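Local coordinates for transglutaminase-like domain-containing protein (Streptococcus suis, PDB 4XZ7) that acts as a transglutaminase, probably modifying protein glutamines, and is a homodimeric virulence factor that helps the bacterium resist phagocytosis, at residues A262-F267 with P294-R299. Sequence-based numbering, arbitrary orientation.
Sequences AMCVGF and PHATAR
C264, in the first turn of helix 264-277, faces A296 on strand 294-302 with their CA atoms 5.5 Å apart; the helix start, with M263 at the N-cap position and F267 N bonded to M263 O, meets the strand near its beginning. No hydrogen bond joins the two segments. The C264 side chain points at the strand and touches both H295 and A296. Its chi1 of 67°, with SG between the backbone N and the carbonyl carbon, turns the sulfur to the strand backbone, where SG lies 3.4 Å from A296 N, a contact without a hydrogen bond, and touches the A296 methyl. The sulfur approaches the H295 ring obliquely, 4.4 Å from the centroid and 37° off the normal, and stands 3.8 Å from H295 ND1. C264 CB makes the closer approach to the imidazole, 3.5 Å from CE1. With CG anti to its backbone N (chi1 -165°), H295 brings the ND1-CE1 side of its ring to the cysteine, while NE2 is hydrogen-bonded to D310 OD2, which helps fix the rotation of the ring. A296 CB also packs on V265 CG2 (3.7 Å), and V265 also packs on Y169 of the second subunit. S268 OG, one turn along the helix, hydrogen-bonds to C264 O and, weakly, to A296 O. A cysteine at a helix N-terminus, beside a strand histidine that is itself bonded to an aspartate, matches the Cys-His-Asp catalytic triad of the papain-like transglutaminase core; C264, H295 and D310 are probably that triad.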
loop_
_atom_site.group_PDB
_atom_site.type_symbol
_atom_site.label_atom_id
_atom_site.label_comp_id
_atom_site.label_asym_id
_atom_site.label_seq_id
_atom_site.Cartn_x
_atom_site.Cartn_y
_atom_site.Cartn_z
ATOM N N ALA B 262 2.630 17.195 10.439
ATOM C CA ALA B 262 1.215 16.898 10.598
ATOM C C ALA B 262 0.320 17.932 9.931
ATOM O O ALA B 262 0.773 19.023 9.555
ATOM C CB ALA B 262 0.873 16.788 12.089
ATOM N N MET B 263 -0.916 17.557 9.757
ATOM C CA MET B 263 -1.968 18.428 9.350
ATOM C C MET B 263 -2.983 18.581 10.448
ATOM O O MET B 263 -2.790 18.060 11.487
ATOM C CB MET B 263 -2.618 17.897 8.107
ATOM C CG MET B 263 -1.801 18.191 6.917
ATOM S SD MET B 263 -2.181 17.291 5.463
ATOM C CE MET B 263 -3.894 17.521 5.230
ATOM N N CYS B 264 -4.054 19.288 10.162
ATOM C CA CYS B 264 -5.025 19.697 11.159
ATOM C C CYS B 264 -5.585 18.592 12.065
ATOM O O CYS B 264 -5.636 18.768 13.236
ATOM C CB CYS B 264 -6.150 20.566 10.564
ATOM S SG CYS B 264 -7.262 19.775 9.406
ATOM N N VAL B 265 -5.984 17.477 11.493
ATOM C CA VAL B 265 -6.493 16.393 12.266
ATOM C C VAL B 265 -5.414 15.870 13.184
ATOM O O VAL B 265 -5.678 15.629 14.308
ATOM C CB VAL B 265 -7.120 15.273 11.424
ATOM C CG1 VAL B 265 -7.498 14.101 12.299
ATOM C CG2 VAL B 265 -8.344 15.785 10.703
ATOM N N GLY B 266 -4.194 15.755 12.696
ATOM C CA GLY B 266 -3.104 15.341 13.567
ATOM C C GLY B 266 -2.913 16.253 14.764
ATOM O O GLY B 266 -2.986 15.816 15.915
ATOM N N PHE B 267 -2.667 17.533 14.493
ATOM C CA PHE B 267 -2.604 18.537 15.559
ATOM C C PHE B 267 -3.761 18.435 16.553
ATOM O O PHE B 267 -3.546 18.436 17.755
ATOM C CB PHE B 267 -2.603 19.937 14.965
ATOM C CG PHE B 267 -1.263 20.406 14.483
ATOM C CD1 PHE B 267 -0.481 21.233 15.279
ATOM C CD2 PHE B 267 -0.809 20.069 13.213
ATOM C CE1 PHE B 267 0.741 21.699 14.826
ATOM C CE2 PHE B 267 0.416 20.531 12.746
ATOM C CZ PHE B 267 1.192 21.351 13.548
ATOM N N PRO B 294 -12.227 22.538 4.134
ATOM C CA PRO B 294 -12.477 21.632 5.254
ATOM C C PRO B 294 -11.340 21.675 6.286
ATOM O O PRO B 294 -10.165 21.697 5.920
ATOM C CB PRO B 294 -12.575 20.254 4.574
ATOM C CG PRO B 294 -12.907 20.568 3.112
ATOM C CD PRO B 294 -12.130 21.811 2.855
ATOM N N HIS B 295 -11.689 21.699 7.568
ATOM C CA HIS B 295 -10.696 21.887 8.603
ATOM C C HIS B 295 -11.078 21.090 9.842
ATOM O O HIS B 295 -12.195 20.550 9.941
ATOM C CB HIS B 295 -10.550 23.384 8.924
ATOM C CG HIS B 295 -9.323 23.724 9.715
ATOM N ND1 HIS B 295 -8.045 23.509 9.238
ATOM C CD2 HIS B 295 -9.178 24.267 10.948
ATOM C CE1 HIS B 295 -7.169 23.912 10.144
ATOM N NE2 HIS B 295 -7.830 24.368 11.191
ATOM N N ALA B 296 -10.149 21.016 10.789
ATOM C CA ALA B 296 -10.376 20.297 12.043
ATOM C C ALA B 296 -9.758 21.036 13.214
ATOM O O ALA B 296 -8.708 21.671 13.075
ATOM C CB ALA B 296 -9.819 18.892 11.962
ATOM N N THR B 297 -10.424 20.968 14.363
ATOM C CA THR B 297 -9.981 21.669 15.563
ATOM C C THR B 297 -10.295 20.800 16.782
ATOM O O THR B 297 -10.962 19.777 16.645
ATOM C CB THR B 297 -10.691 23.046 15.731
ATOM O OG1 THR B 297 -12.108 22.843 15.822
ATOM C CG2 THR B 297 -10.393 23.985 14.558
ATOM N N ALA B 298 -9.841 21.202 17.970
ATOM C CA ALA B 298 -10.314 20.536 19.180
ATOM C C ALA B 298 -11.388 21.375 19.852
ATOM O O ALA B 298 -11.396 22.600 19.734
ATOM C CB ALA B 298 -9.187 20.277 20.151
ATOM N N ARG B 299 -12.302 20.700 20.534
ATOM C CA ARG B 299 -13.188 21.335 21.490
ATOM C C ARG B 299 -12.693 20.941 22.855
ATOM O O ARG B 299 -12.425 19.757 23.087
ATOM C CB ARG B 299 -14.617 20.899 21.286
ATOM C CG ARG B 299 -15.278 21.581 20.121
ATOM C CD ARG B 299 -16.563 22.216 20.579
ATOM N NE ARG B 299 -16.504 23.658 20.503
ATOM C CZ ARG B 299 -17.363 24.480 21.089
ATOM N NH1 ARG B 299 -17.200 25.778 20.939
ATOM N NH2 ARG B 299 -18.369 24.012 21.822
#